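Local coordinates for protein iota-carrageenase (Alteromonas sp., PDB 1H80) that hydrolyses the internal beta-1,4 linkages of iota-carrageenan, a sulfated galactan of red algal cell walls, with inversion of anomeric configuration, at residues Ala45-Ser50 and Gln71-Val76; Asn168-Trp173 and Tyr227-Ile232; Ile194-Ala199 and Met217-Leu222. All coordinates share one frame; numbering follows the deposited sequence.

Contact 1 (Ala45-Ser50 and Gln71-Val76); sequences AINAIS and QMKSNV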
ATOM      1  N   ALA A  45     -24.500  -9.609 -12.236  1.00 13.28           N
ATOM      2  CA  ALA A  45     -25.184  -8.957 -11.120  1.00 12.78           C
ATOM      3  C   ALA A  45     -24.851  -7.472 -11.106  1.00 13.06           C
ATOM      4  O   ALA A  45     -25.734  -6.620 -11.007  1.00 13.79           O
ATOM      5  CB  ALA A  45     -24.768  -9.598  -9.803  1.00 12.99           C
ATOM      6  N   ILE A  46     -23.561  -7.169 -11.196  1.00 12.74           N
ATOM      7  CA  ILE A  46     -23.101  -5.788 -11.210  1.00 13.17           C
ATOM      8  C   ILE A  46     -23.729  -5.023 -12.373  1.00 13.42           C
ATOM      9  O   ILE A  46     -24.237  -3.918 -12.201  1.00 13.82           O
ATOM     10  CB  ILE A  46     -21.562  -5.741 -11.323  1.00 13.02           C
ATOM     11  CG1 ILE A  46     -20.949  -6.226 -10.011  1.00 13.57           C
ATOM     12  CG2 ILE A  46     -21.089  -4.339 -11.671  1.00 14.15           C
ATOM     13  CD1 ILE A  46     -19.465  -6.503 -10.106  1.00 13.95           C
ATOM     14  N   ASN A  47     -23.703  -5.614 -13.561  1.00 13.23           N
ATOM     15  CA  ASN A  47     -24.270  -4.953 -14.726  1.00 13.94           C
ATOM     16  C   ASN A  47     -25.761  -4.683 -14.554  1.00 13.17           C
ATOM     17  O   ASN A  47     -26.244  -3.598 -14.879  1.00 13.83           O
ATOM     18  CB  ASN A  47     -24.043  -5.800 -15.980  1.00 14.76           C
ATOM     19  CG  ASN A  47     -22.576  -5.907 -16.357  1.00 16.44           C
ATOM     20  OD1 ASN A  47     -21.732  -5.174 -15.842  1.00 16.23           O
ATOM     21  ND2 ASN A  47     -22.269  -6.820 -17.272  1.00 18.32           N
ATOM     22  N   ALA A  48     -26.484  -5.671 -14.037  1.00 13.94           N
ATOM     23  CA  ALA A  48     -27.921  -5.538 -13.832  1.00 14.23           C
ATOM     24  C   ALA A  48     -28.240  -4.415 -12.855  1.00 14.36           C
ATOM     25  O   ALA A  48     -29.142  -3.612 -13.090  1.00 15.50           O
ATOM     26  CB  ALA A  48     -28.496  -6.846 -13.319  1.00 14.48           C
ATOM     27  N   ILE A  49     -27.489  -4.352 -11.765  1.00 13.81           N
ATOM     28  CA  ILE A  49     -27.727  -3.321 -10.764  1.00 12.80           C
ATOM     29  C   ILE A  49     -27.379  -1.932 -11.287  1.00 13.40           C
ATOM     30  O   ILE A  49     -28.126  -0.977 -11.072  1.00 13.73           O
ATOM     31  CB  ILE A  49     -26.920  -3.606  -9.477  1.00 12.95           C
ATOM     32  CG1 ILE A  49     -27.417  -4.906  -8.843  1.00 13.92           C
ATOM     33  CG2 ILE A  49     -27.044  -2.429  -8.502  1.00 13.55           C
ATOM     34  CD1 ILE A  49     -26.595  -5.369  -7.666  1.00 14.61           C
ATOM     35  N   SER A  50     -26.259  -1.815 -11.994  1.00 13.33           N
ATOM     36  CA  SER A  50     -25.843  -0.515 -12.499  1.00 14.61           C
ATOM     37  C   SER A  50     -26.790   0.049 -13.554  1.00 15.50           C
ATOM     38  O   SER A  50     -26.810   1.256 -13.790  1.00 15.87           O
ATOM     39  CB  SER A  50     -24.423  -0.588 -13.061  1.00 14.58           C
ATOM     40  OG  SER A  50     -23.917   0.719 -13.270  1.00 15.80           O
ATOM     41  N   GLN A  71     -15.346  -6.134 -13.313  1.00 15.01           N
ATOM     42  CA  GLN A  71     -15.423  -4.711 -13.616  1.00 15.16           C
ATOM     43  C   GLN A  71     -16.560  -4.089 -12.823  1.00 14.81           C
ATOM     44  O   GLN A  71     -17.728  -4.329 -13.108  1.00 14.68           O
ATOM     45  CB  GLN A  71     -15.668  -4.497 -15.111  1.00 17.34           C
ATOM     46  CG  GLN A  71     -14.633  -5.156 -16.008  1.00 20.37           C
ATOM     47  CD  GLN A  71     -13.236  -4.619 -15.784  1.00 22.60           C
ATOM     48  OE1 GLN A  71     -12.968  -3.439 -16.016  1.00 24.82           O
ATOM     49  NE2 GLN A  71     -12.335  -5.482 -15.328  1.00 22.80           N
ATOM     50  N   MET A  72     -16.219  -3.289 -11.822  1.00 14.12           N
ATOM     51  CA  MET A  72     -17.245  -2.648 -11.016  1.00 14.29           C
ATOM     52  C   MET A  72     -17.908  -1.537 -11.814  1.00 14.37           C
ATOM     53  O   MET A  72     -17.334  -1.013 -12.770  1.00 15.16           O
ATOM     54  CB  MET A  72     -16.627  -2.102  -9.732  1.00 14.51           C
ATOM     55  CG  MET A  72     -16.072  -3.202  -8.831  1.00 15.98           C
ATOM     56  SD  MET A  72     -17.346  -4.403  -8.357  1.00 18.73           S
ATOM     57  CE  MET A  72     -16.357  -5.751  -7.706  1.00 19.85           C
ATOM     58  N   LYS A  73     -19.129  -1.186 -11.425  1.00 14.55           N
ATOM     59  CA  LYS A  73     -19.875  -0.146 -12.113  1.00 15.02           C
ATOM     60  C   LYS A  73     -20.585   0.777 -11.137  1.00 13.75           C
ATOM     61  O   LYS A  73     -20.743   0.453  -9.959  1.00 13.98           O
ATOM     62  CB  LYS A  73     -20.890  -0.775 -13.069  1.00 16.49           C
ATOM     63  CG  LYS A  73     -20.249  -1.417 -14.291  1.00 19.78           C
ATOM     64  CD  LYS A  73     -21.296  -1.909 -15.278  1.00 22.27           C
ATOM     65  CE  LYS A  73     -20.667  -2.257 -16.616  1.00 24.82           C
ATOM     66  NZ  LYS A  73     -19.538  -3.208 -16.464  1.00 26.79           N
ATOM     67  N   SER A  74     -21.016   1.923 -11.647  1.00 13.85           N
ATOM     68  CA  SER A  74     -21.690   2.931 -10.845  1.00 13.15           C
ATOM     69  C   SER A  74     -22.952   2.475 -10.137  1.00 12.80           C
ATOM     70  O   SER A  74     -23.723   1.663 -10.651  1.00 13.18           O
ATOM     71  CB  SER A  74     -22.039   4.141 -11.709  1.00 13.26           C
ATOM     72  OG  SER A  74     -20.878   4.728 -12.253  1.00 12.98           O
ATOM     73  N   ASN A  75     -23.144   3.035  -8.948  1.00 12.71           N
ATOM     74  CA  ASN A  75     -24.303   2.782  -8.116  1.00 12.20           C
ATOM     75  C   ASN A  75     -24.509   1.336  -7.706  1.00 12.14           C
ATOM     76  O   ASN A  75     -25.636   0.892  -7.504  1.00 13.06           O
ATOM     77  CB  ASN A  75     -25.545   3.333  -8.816  1.00 12.91           C
ATOM     78  CG  ASN A  75     -25.428   4.819  -9.086  1.00 12.99           C
ATOM     79  OD1 ASN A  75     -25.200   5.611  -8.167  1.00 13.34           O
ATOM     80  ND2 ASN A  75     -25.577   5.208 -10.346  1.00 15.26           N
ATOM     81  N   VAL A  76     -23.405   0.612  -7.579  1.00 11.02           N
ATOM     82  CA  VAL A  76     -23.443  -0.775  -7.153  1.00 11.55           C
ATOM     83  C   VAL A  76     -22.838  -0.817  -5.761  1.00 11.31           C
ATOM     84  O   VAL A  76     -21.743  -0.306  -5.530  1.00 12.06           O
ATOM     85  CB  VAL A  76     -22.633  -1.684  -8.095  1.00 11.78           C
ATOM     86  CG1 VAL A  76     -22.602  -3.098  -7.550  1.00 13.29           C
ATOM     87  CG2 VAL A  76     -23.265  -1.674  -9.480  1.00 12.65           C
TER
HETATM   88  O   HOH W   1     -26.964   3.479 -12.216  1.00 28.40           O

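Contact 2 (Asn168-Trp173 and Tyr227-Ile232); sequences NGRLHW and YKQGGI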
ATOM      1  N   ASN A 168      -8.861   9.422 -23.068  1.00 22.71           N
ATOM      2  CA  ASN A 168      -8.972  10.677 -23.797  1.00 23.67           C
ATOM      3  C   ASN A 168      -7.722  11.553 -23.727  1.00 23.09           C
ATOM      4  O   ASN A 168      -7.815  12.779 -23.648  1.00 23.55           O
ATOM      5  CB  ASN A 168     -10.192  11.452 -23.302  1.00 25.59           C
ATOM      6  CG  ASN A 168     -11.499  10.751 -23.634  1.00 27.46           C
ATOM      7  OD1 ASN A 168     -12.435  10.743 -22.834  1.00 29.24           O
ATOM      8  ND2 ASN A 168     -11.573  10.165 -24.825  1.00 28.44           N
ATOM      9  N   GLY A 169      -6.555  10.916 -23.746  1.00 22.69           N
ATOM     10  CA  GLY A 169      -5.304  11.655 -23.734  1.00 21.74           C
ATOM     11  C   GLY A 169      -4.743  12.143 -22.413  1.00 20.70           C
ATOM     12  O   GLY A 169      -3.732  12.845 -22.397  1.00 21.35           O
ATOM     13  N   ARG A 170      -5.380  11.788 -21.304  1.00 19.29           N
ATOM     14  CA  ARG A 170      -4.882  12.219 -20.003  1.00 18.63           C
ATOM     15  C   ARG A 170      -5.129  11.156 -18.943  1.00 17.15           C
ATOM     16  O   ARG A 170      -5.768  10.137 -19.212  1.00 18.24           O
ATOM     17  CB  ARG A 170      -5.551  13.523 -19.576  1.00 19.19           C
ATOM     18  CG  ARG A 170      -7.061  13.442 -19.482  1.00 20.43           C
ATOM     19  CD  ARG A 170      -7.571  14.481 -18.518  1.00 22.33           C
ATOM     20  NE  ARG A 170      -6.979  14.264 -17.204  1.00 22.92           N
ATOM     21  CZ  ARG A 170      -6.296  15.177 -16.521  1.00 22.97           C
ATOM     22  NH1 ARG A 170      -6.115  16.392 -17.016  1.00 23.50           N
ATOM     23  NH2 ARG A 170      -5.771  14.862 -15.345  1.00 21.96           N
ATOM     24  N   LEU A 171      -4.622  11.402 -17.740  1.00 15.73           N
ATOM     25  CA  LEU A 171      -4.792  10.456 -16.644  1.00 14.78           C
ATOM     26  C   LEU A 171      -5.974  10.791 -15.753  1.00 15.04           C
ATOM     27  O   LEU A 171      -6.335  11.952 -15.570  1.00 14.80           O
ATOM     28  CB  LEU A 171      -3.529  10.392 -15.788  1.00 15.11           C
ATOM     29  CG  LEU A 171      -2.248   9.984 -16.514  1.00 15.26           C
ATOM     30  CD1 LEU A 171      -1.151   9.788 -15.483  1.00 14.89           C
ATOM     31  CD2 LEU A 171      -2.475   8.708 -17.313  1.00 15.75           C
ATOM     32  N   HIS A 172      -6.564   9.745 -15.194  1.00 13.77           N
ATOM     33  CA  HIS A 172      -7.704   9.873 -14.306  1.00 14.18           C
ATOM     34  C   HIS A 172      -7.426   9.002 -13.096  1.00 13.52           C
ATOM     35  O   HIS A 172      -6.735   7.995 -13.198  1.00 14.48           O
ATOM     36  CB  HIS A 172      -8.965   9.383 -15.012  1.00 14.94           C
ATOM     37  CG  HIS A 172      -9.232  10.086 -16.304  1.00 17.29           C
ATOM     38  ND1 HIS A 172      -9.913  11.283 -16.372  1.00 18.81           N
ATOM     39  CD2 HIS A 172      -8.866   9.785 -17.570  1.00 17.74           C
ATOM     40  CE1 HIS A 172      -9.957  11.688 -17.630  1.00 18.77           C
ATOM     41  NE2 HIS A 172      -9.328  10.799 -18.376  1.00 18.85           N
ATOM     42  N   TRP A 173      -7.955   9.396 -11.947  1.00 13.21           N
ATOM     43  CA  TRP A 173      -7.745   8.616 -10.740  1.00 12.70           C
ATOM     44  C   TRP A 173      -8.877   8.868  -9.770  1.00 13.08           C
ATOM     45  O   TRP A 173      -9.759   9.677 -10.045  1.00 14.96           O
ATOM     46  CB  TRP A 173      -6.386   8.943 -10.118  1.00 13.08           C
ATOM     47  CG  TRP A 173      -6.175  10.380  -9.807  1.00 12.82           C
ATOM     48  CD1 TRP A 173      -6.544  11.033  -8.673  1.00 13.03           C
ATOM     49  CD2 TRP A 173      -5.556  11.354 -10.652  1.00 12.88           C
ATOM     50  NE1 TRP A 173      -6.193  12.358  -8.754  1.00 13.07           N
ATOM     51  CE2 TRP A 173      -5.585  12.583  -9.961  1.00 13.37           C
ATOM     52  CE3 TRP A 173      -4.981  11.308 -11.929  1.00 13.24           C
ATOM     53  CZ2 TRP A 173      -5.059  13.760 -10.502  1.00 13.49           C
ATOM     54  CZ3 TRP A 173      -4.458  12.480 -12.467  1.00 13.36           C
ATOM     55  CH2 TRP A 173      -4.503  13.685 -11.754  1.00 12.62           C
ATOM     56  N   TYR A 227       2.871  11.626 -18.345  1.00 21.78           N
ATOM     57  CA  TYR A 227       1.788  12.601 -18.451  1.00 20.53           C
ATOM     58  C   TYR A 227       1.946  13.808 -17.538  1.00 19.49           C
ATOM     59  O   TYR A 227       1.284  14.828 -17.738  1.00 19.26           O
ATOM     60  CB  TYR A 227       0.438  11.942 -18.145  1.00 20.79           C
ATOM     61  CG  TYR A 227      -0.069  11.022 -19.228  1.00 21.04           C
ATOM     62  CD1 TYR A 227       0.478   9.754 -19.410  1.00 21.66           C
ATOM     63  CD2 TYR A 227      -1.084  11.434 -20.092  1.00 21.98           C
ATOM     64  CE1 TYR A 227       0.027   8.915 -20.427  1.00 22.93           C
ATOM     65  CE2 TYR A 227      -1.539  10.606 -21.114  1.00 22.80           C
ATOM     66  CZ  TYR A 227      -0.979   9.349 -21.275  1.00 23.07           C
ATOM     67  OH  TYR A 227      -1.422   8.532 -22.289  1.00 25.30           O
ATOM     68  N   LYS A 228       2.818  13.693 -16.542  1.00 18.74           N
ATOM     69  CA  LYS A 228       3.031  14.770 -15.584  1.00 18.14           C
ATOM     70  C   LYS A 228       1.697  15.092 -14.920  1.00 16.93           C
ATOM     71  O   LYS A 228       1.331  16.253 -14.729  1.00 16.87           O
ATOM     72  CB  LYS A 228       3.603  16.002 -16.282  1.00 20.02           C
ATOM     73  CG  LYS A 228       4.989  15.765 -16.858  1.00 23.27           C
ATOM     74  CD  LYS A 228       5.523  16.997 -17.564  1.00 25.67           C
ATOM     75  CE  LYS A 228       6.943  16.770 -18.062  1.00 27.20           C
ATOM     76  NZ  LYS A 228       7.886  16.511 -16.933  1.00 29.13           N
ATOM     77  N   GLN A 229       0.977  14.028 -14.577  1.00 16.05           N
ATOM     78  CA  GLN A 229      -0.321  14.133 -13.924  1.00 15.18           C
ATOM     79  C   GLN A 229      -0.433  13.017 -12.904  1.00 14.75           C
ATOM     80  O   GLN A 229       0.170  11.957 -13.062  1.00 15.41           O
ATOM     81  CB  GLN A 229      -1.447  13.993 -14.948  1.00 15.20           C
ATOM     82  CG  GLN A 229      -1.377  15.012 -16.065  1.00 16.07           C
ATOM     83  CD  GLN A 229      -2.403  14.762 -17.147  1.00 15.95           C
ATOM     84  OE1 GLN A 229      -2.802  13.622 -17.385  1.00 15.61           O
ATOM     85  NE2 GLN A 229      -2.821  15.827 -17.825  1.00 17.03           N
ATOM     86  N   GLY A 230      -1.210  13.259 -11.857  1.00 14.25           N
ATOM     87  CA  GLY A 230      -1.379  12.247 -10.835  1.00 13.75           C
ATOM     88  C   GLY A 230      -0.955  12.737  -9.472  1.00 13.20           C
ATOM     89  O   GLY A 230      -1.094  13.923  -9.155  1.00 13.22           O
ATOM     90  N   GLY A 231      -0.428  11.821  -8.667  1.00 12.49           N
ATOM     91  CA  GLY A 231       0.002  12.177  -7.329  1.00 12.79           C
ATOM     92  C   GLY A 231      -1.175  12.164  -6.376  1.00 12.92           C
ATOM     93  O   GLY A 231      -2.319  11.972  -6.794  1.00 12.83           O
ATOM     94  N   ILE A 232      -0.902  12.385  -5.096  1.00 12.41           N
ATOM     95  CA  ILE A 232      -1.955  12.381  -4.097  1.00 13.50           C
ATOM     96  C   ILE A 232      -2.024  13.706  -3.353  1.00 13.60           C
ATOM     97  O   ILE A 232      -1.004  14.342  -3.092  1.00 14.61           O
ATOM     98  CB  ILE A 232      -1.767  11.214  -3.088  1.00 13.69           C
ATOM     99  CG1 ILE A 232      -0.543  11.450  -2.202  1.00 13.91           C
ATOM    100  CG2 ILE A 232      -1.604   9.901  -3.849  1.00 13.10           C
ATOM    101  CD1 ILE A 232      -0.313  10.329  -1.182  1.00 16.09           C
TER

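Contact 3 (Ile194-Ala199 and Met217-Leu222); sequences IQTYGA and METDNL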
ATOM      1  N   ILE A 194      -1.846  -1.098   0.937  1.00 11.61           N
ATOM      2  CA  ILE A 194      -2.186  -0.012   0.026  1.00 12.87           C
ATOM      3  C   ILE A 194      -0.976   0.607  -0.652  1.00 13.02           C
ATOM      4  O   ILE A 194       0.061   0.795  -0.027  1.00 13.67           O
ATOM      5  CB  ILE A 194      -2.837   1.184   0.770  1.00 12.60           C
ATOM      6  CG1 ILE A 194      -3.944   0.707   1.707  1.00 14.42           C
ATOM      7  CG2 ILE A 194      -3.353   2.206  -0.241  1.00 14.15           C
ATOM      8  CD1 ILE A 194      -5.106   0.049   1.009  1.00 14.49           C
ATOM      9  N   GLN A 195      -1.100   0.901  -1.939  1.00 13.24           N
ATOM     10  CA  GLN A 195      -0.055   1.658  -2.610  1.00 12.95           C
ATOM     11  C   GLN A 195      -0.834   2.723  -3.361  1.00 13.02           C
ATOM     12  O   GLN A 195      -1.768   2.411  -4.101  1.00 12.72           O
ATOM     13  CB  GLN A 195       0.802   0.847  -3.580  1.00 13.74           C
ATOM     14  CG  GLN A 195       1.860   1.774  -4.195  1.00 15.02           C
ATOM     15  CD  GLN A 195       3.134   1.087  -4.637  1.00 15.95           C
ATOM     16  OE1 GLN A 195       4.067   1.747  -5.108  1.00 18.62           O
ATOM     17  NE2 GLN A 195       3.189  -0.225  -4.493  1.00 14.71           N
ATOM     18  N   THR A 196      -0.459   3.981  -3.150  1.00 12.96           N
ATOM     19  CA  THR A 196      -1.150   5.101  -3.779  1.00 13.96           C
ATOM     20  C   THR A 196      -0.341   5.765  -4.879  1.00 14.83           C
ATOM     21  O   THR A 196       0.836   6.063  -4.697  1.00 15.51           O
ATOM     22  CB  THR A 196      -1.483   6.189  -2.750  1.00 14.14           C
ATOM     23  OG1 THR A 196      -0.267   6.779  -2.267  1.00 14.87           O
ATOM     24  CG2 THR A 196      -2.248   5.594  -1.579  1.00 15.45           C
ATOM     25  N   TYR A 197      -0.989   6.015  -6.010  1.00 13.91           N
ATOM     26  CA  TYR A 197      -0.342   6.667  -7.143  1.00 15.05           C
ATOM     27  C   TYR A 197      -1.033   7.996  -7.429  1.00 13.85           C
ATOM     28  O   TYR A 197      -0.392   9.045  -7.489  1.00 14.35           O
ATOM     29  CB  TYR A 197      -0.424   5.758  -8.364  1.00 15.99           C
ATOM     30  CG  TYR A 197       0.254   4.429  -8.142  1.00 17.84           C
ATOM     31  CD1 TYR A 197       1.643   4.324  -8.166  1.00 18.49           C
ATOM     32  CD2 TYR A 197      -0.493   3.280  -7.888  1.00 19.59           C
ATOM     33  CE1 TYR A 197       2.273   3.101  -7.942  1.00 19.53           C
ATOM     34  CE2 TYR A 197       0.124   2.055  -7.658  1.00 20.17           C
ATOM     35  CZ  TYR A 197       1.507   1.973  -7.689  1.00 20.27           C
ATOM     36  OH  TYR A 197       2.113   0.758  -7.468  1.00 21.45           O
ATOM     37  N   GLY A 198      -2.349   7.937  -7.602  1.00 14.09           N
ATOM     38  CA  GLY A 198      -3.120   9.138  -7.864  1.00 13.12           C
ATOM     39  C   GLY A 198      -4.333   9.096  -6.962  1.00 12.99           C
ATOM     40  O   GLY A 198      -5.041   8.088  -6.921  1.00 12.89           O
ATOM     41  N   ALA A 199      -4.575  10.174  -6.229  1.00 12.89           N
ATOM     42  CA  ALA A 199      -5.715  10.203  -5.326  1.00 12.93           C
ATOM     43  C   ALA A 199      -5.979  11.591  -4.776  1.00 13.79           C
ATOM     44  O   ALA A 199      -5.059  12.372  -4.546  1.00 14.37           O
ATOM     45  CB  ALA A 199      -5.483   9.228  -4.172  1.00 14.28           C
ATOM     46  N   MET A 217       2.682   5.268   0.397  1.00 13.57           N
ATOM     47  CA  MET A 217       2.449   6.418  -0.455  1.00 14.16           C
ATOM     48  C   MET A 217       3.701   6.646  -1.277  1.00 14.49           C
ATOM     49  O   MET A 217       4.417   7.634  -1.118  1.00 14.96           O
ATOM     50  CB  MET A 217       2.081   7.623   0.400  1.00 14.16           C
ATOM     51  CG  MET A 217       0.722   7.411   1.066  1.00 13.92           C
ATOM     52  SD  MET A 217       0.267   8.641   2.265  1.00 15.46           S
ATOM     53  CE  MET A 217       1.231   8.067   3.688  1.00 17.16           C
ATOM     54  N   GLU A 218       3.948   5.676  -2.150  1.00 15.19           N
ATOM     55  CA  GLU A 218       5.093   5.678  -3.047  1.00 16.41           C
ATOM     56  C   GLU A 218       4.516   5.888  -4.440  1.00 16.45           C
ATOM     57  O   GLU A 218       4.092   4.946  -5.114  1.00 16.47           O
ATOM     58  CB  GLU A 218       5.827   4.338  -2.931  1.00 18.04           C
ATOM     59  CG  GLU A 218       7.028   4.182  -3.842  1.00 21.31           C
ATOM     60  CD  GLU A 218       7.978   3.097  -3.363  1.00 22.76           C
ATOM     61  OE1 GLU A 218       7.496   2.057  -2.862  1.00 22.76           O
ATOM     62  OE2 GLU A 218       9.208   3.283  -3.495  0.75 22.80           O
ATOM     63  N   THR A 219       4.489   7.150  -4.847  1.00 17.13           N
ATOM     64  CA  THR A 219       3.928   7.560  -6.126  1.00 17.76           C
ATOM     65  C   THR A 219       4.923   7.423  -7.272  1.00 19.25           C
ATOM     66  O   THR A 219       5.511   8.412  -7.706  1.00 19.81           O
ATOM     67  CB  THR A 219       3.453   9.014  -6.014  1.00 17.08           C
ATOM     68  OG1 THR A 219       4.546   9.843  -5.595  1.00 16.55           O
ATOM     69  CG2 THR A 219       2.356   9.121  -4.968  1.00 17.48           C
ATOM     70  N   ASP A 220       5.088   6.205  -7.782  1.00 21.19           N
ATOM     71  CA  ASP A 220       6.065   5.974  -8.845  1.00 23.39           C
ATOM     72  C   ASP A 220       5.591   5.329 -10.144  1.00 24.45           C
ATOM     73  O   ASP A 220       6.398   4.743 -10.870  1.00 25.32           O
ATOM     74  CB  ASP A 220       7.242   5.161  -8.293  1.00 24.74           C
ATOM     75  CG  ASP A 220       6.831   3.779  -7.810  1.00 26.46           C
ATOM     76  OD1 ASP A 220       5.664   3.388  -8.020  1.00 26.97           O
ATOM     77  OD2 ASP A 220       7.684   3.078  -7.225  0.75 27.77           O
ATOM     78  N   ASN A 221       4.304   5.435 -10.452  1.00 24.73           N
ATOM     79  CA  ASN A 221       3.785   4.862 -11.692  1.00 25.36           C
ATOM     80  C   ASN A 221       4.360   5.653 -12.867  1.00 25.34           C
ATOM     81  O   ASN A 221       4.212   6.873 -12.931  1.00 25.66           O
ATOM     82  CB  ASN A 221       2.257   4.946 -11.715  1.00 26.16           C
ATOM     83  CG  ASN A 221       1.652   4.217 -12.897  1.00 27.09           C
ATOM     84  OD1 ASN A 221       2.104   4.369 -14.031  1.00 28.01           O
ATOM     85  ND2 ASN A 221       0.617   3.425 -12.640  1.00 27.84           N
ATOM     86  N   LEU A 222       5.005   4.953 -13.798  1.00 25.54           N
ATOM     87  CA  LEU A 222       5.617   5.584 -14.967  1.00 25.78           C
ATOM     88  C   LEU A 222       4.663   6.482 -15.749  1.00 25.20           C
ATOM     89  O   LEU A 222       5.072   7.517 -16.278  1.00 25.26           O
ATOM     90  CB  LEU A 222       6.190   4.514 -15.900  1.00 26.79           C
TER

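Contact 1 (Ala45-Ser50 and Gln71-Val76)
Ser50 OG donates to the carbonyl oxygen of Ser74 at 2.8 Å, reaching it in the carbonyl plane on a lone pair, and so ties the last turn of helix 39-50 to a loop between two strands of the right-handed parallel beta-helix. That loop, which turns the chain from strand 64-71 into strand 76-80, closes with a type II beta turn from Lys73 to Val76. With OG swung anti to the backbone N (chi1 -167°), the serine also sets its CB and OG against CB of Lys73. The lysine chain then runs on, extended as far as CE and bent at its last torsion, to bring NZ within 3.0 Å of Asn47 OD1. NZ lies 29° out of the amide's carbonyl plane; the same oxygen also accepts from Gln43 NE2, one turn earlier in the helix. Beneath these polar links the helix turns its isoleucines to the loop. CG2 of Ile46 rests near the backbone of Gln71 and Lys73, while its CD1 meets Met72 SD at 3.5 Å. Met72 itself continues inward onto Phe111 and Phe113 of strand 111-115. Val76 CG2 fits between the two isoleucines, 4.1 Å from Ile46 CG2 and 4.0 Å from Ile49 CG2. At the helix end a water bridges Ser50 O and Asn75 ND2, 2.9 Å from that nitrogen, while Asn75 OD1 is hydrogen-bonded to Asn110 ND2.

Contact 2 (Asn168-Trp173 and Tyr227-Ile232)
The indole of Trp173 takes Gly230 CA over one face, a CH-pi contact 3.7 Å from the centroid of the six-membered ring. The phenol ring of Tyr227 receives Leu171 CD2 over the centre of one face, 3.8 Å from the centroid, while Gly169 O lies at its edge, near the ring plane, 3.4 Å from CE2. The one stack of two flat groups is that of the Arg170 guanidinium on the Gln229 amide, planes 17° apart, with Trp173 CZ3 at the guanidinium edge, in its plane; NH1 and NE2 are both donors and do not bond. Both groups are held by Leu171. Its N-H gives a nearly straight bond to Gln229 OE1 (2.9 Å, 167° at the hydrogen), and its carbonyl oxygen takes NE and NH2 of Arg170 side-on. The two segments run almost in the same direction at one rim of the parallel beta-helix: strand 170-175 folds back antiparallel on strand 160-167, and the other segment leads from helix 222-227 into strand 231-243. Trp173 CG sits between the backbone N and the carbonyl carbon (chi1 56°), which lays the indole across the glycine backbone, with CH2 3.3 Å from Gly230 N. NE1 of the indole is hydrogen-bonded to OD2 of Asp200.

Contact 3 (Ile194-Ala199 and Met217-Leu222)
The ring of Tyr197, in the break between strands 194-196 and 198-199, meets Asp220 and Asn221, its CG anti to the carbonyl carbon. Asp220 OD1 comes in at the ring edge, near its plane, 3.4 Å from CE1, and the carboxylate is turned only 22° from the ring. Asn221 approaches differently: its CB packs 3.7 Å from Tyr197 CD1, and its amide stands almost perpendicular to the phenol, at 89°. That amide caps the following helix, OD1 accepting from Leu223 N. With an alanine at Tyr197 the ring is gone, which would probably open a gap beside Asn221 CB and leave the Asp220 carboxylate freer to turn. The segments belong to successive turns of the parallel beta-helix: strand 194-196 stacks on strand 160-167 on one side and, through backbone bonds with Arg216, on strand 216-218 on the other. Thr219, centre of an inverse gamma turn, sets CG2 against the other backbone, 3.4 Å from Thr196 O and 3.7 Å from Tyr197 O, while its OG1 bonds Asn258. Thr196 and Met217 lie side by side and point the same way. In the threonine OG1 stands between the backbone N and the carbonyl carbon (chi1 67°), against Met217 CA at 3.3 Å and CG at 3.5 Å. Thr196 OG1 is buried with no polar partner in the model. Glu218 directs its carboxylate elsewhere, to Arg216 (salt bridge) and His254 (hydrogen bond).

In the fold
Contact 1 stands apart toward one end of the beta-helix, its centre about 25 Å from that of contact 2 and about 26 Å from that of contact 3. Contacts 2 and 3 adjoin, with centres about 12 Å apart, and contact 3 is nested in the chain between the two segments of contact 2. Strands 198-199 and 231-243, one from each, are neighbours, and Trp173 packs on Gly198 and Ala199. All three are partly buried, but contact 2 alone has an exposed touching residue, Gly169. Contact 3, nearest the molecule's middle, is mainly side-chain packing, with no clear hydrogen bond between its segments; contact 2 adds stacked flat groups and a side-chain-to-backbone bond. Contact 1 combines polar links with aliphatic packing between helix and loop.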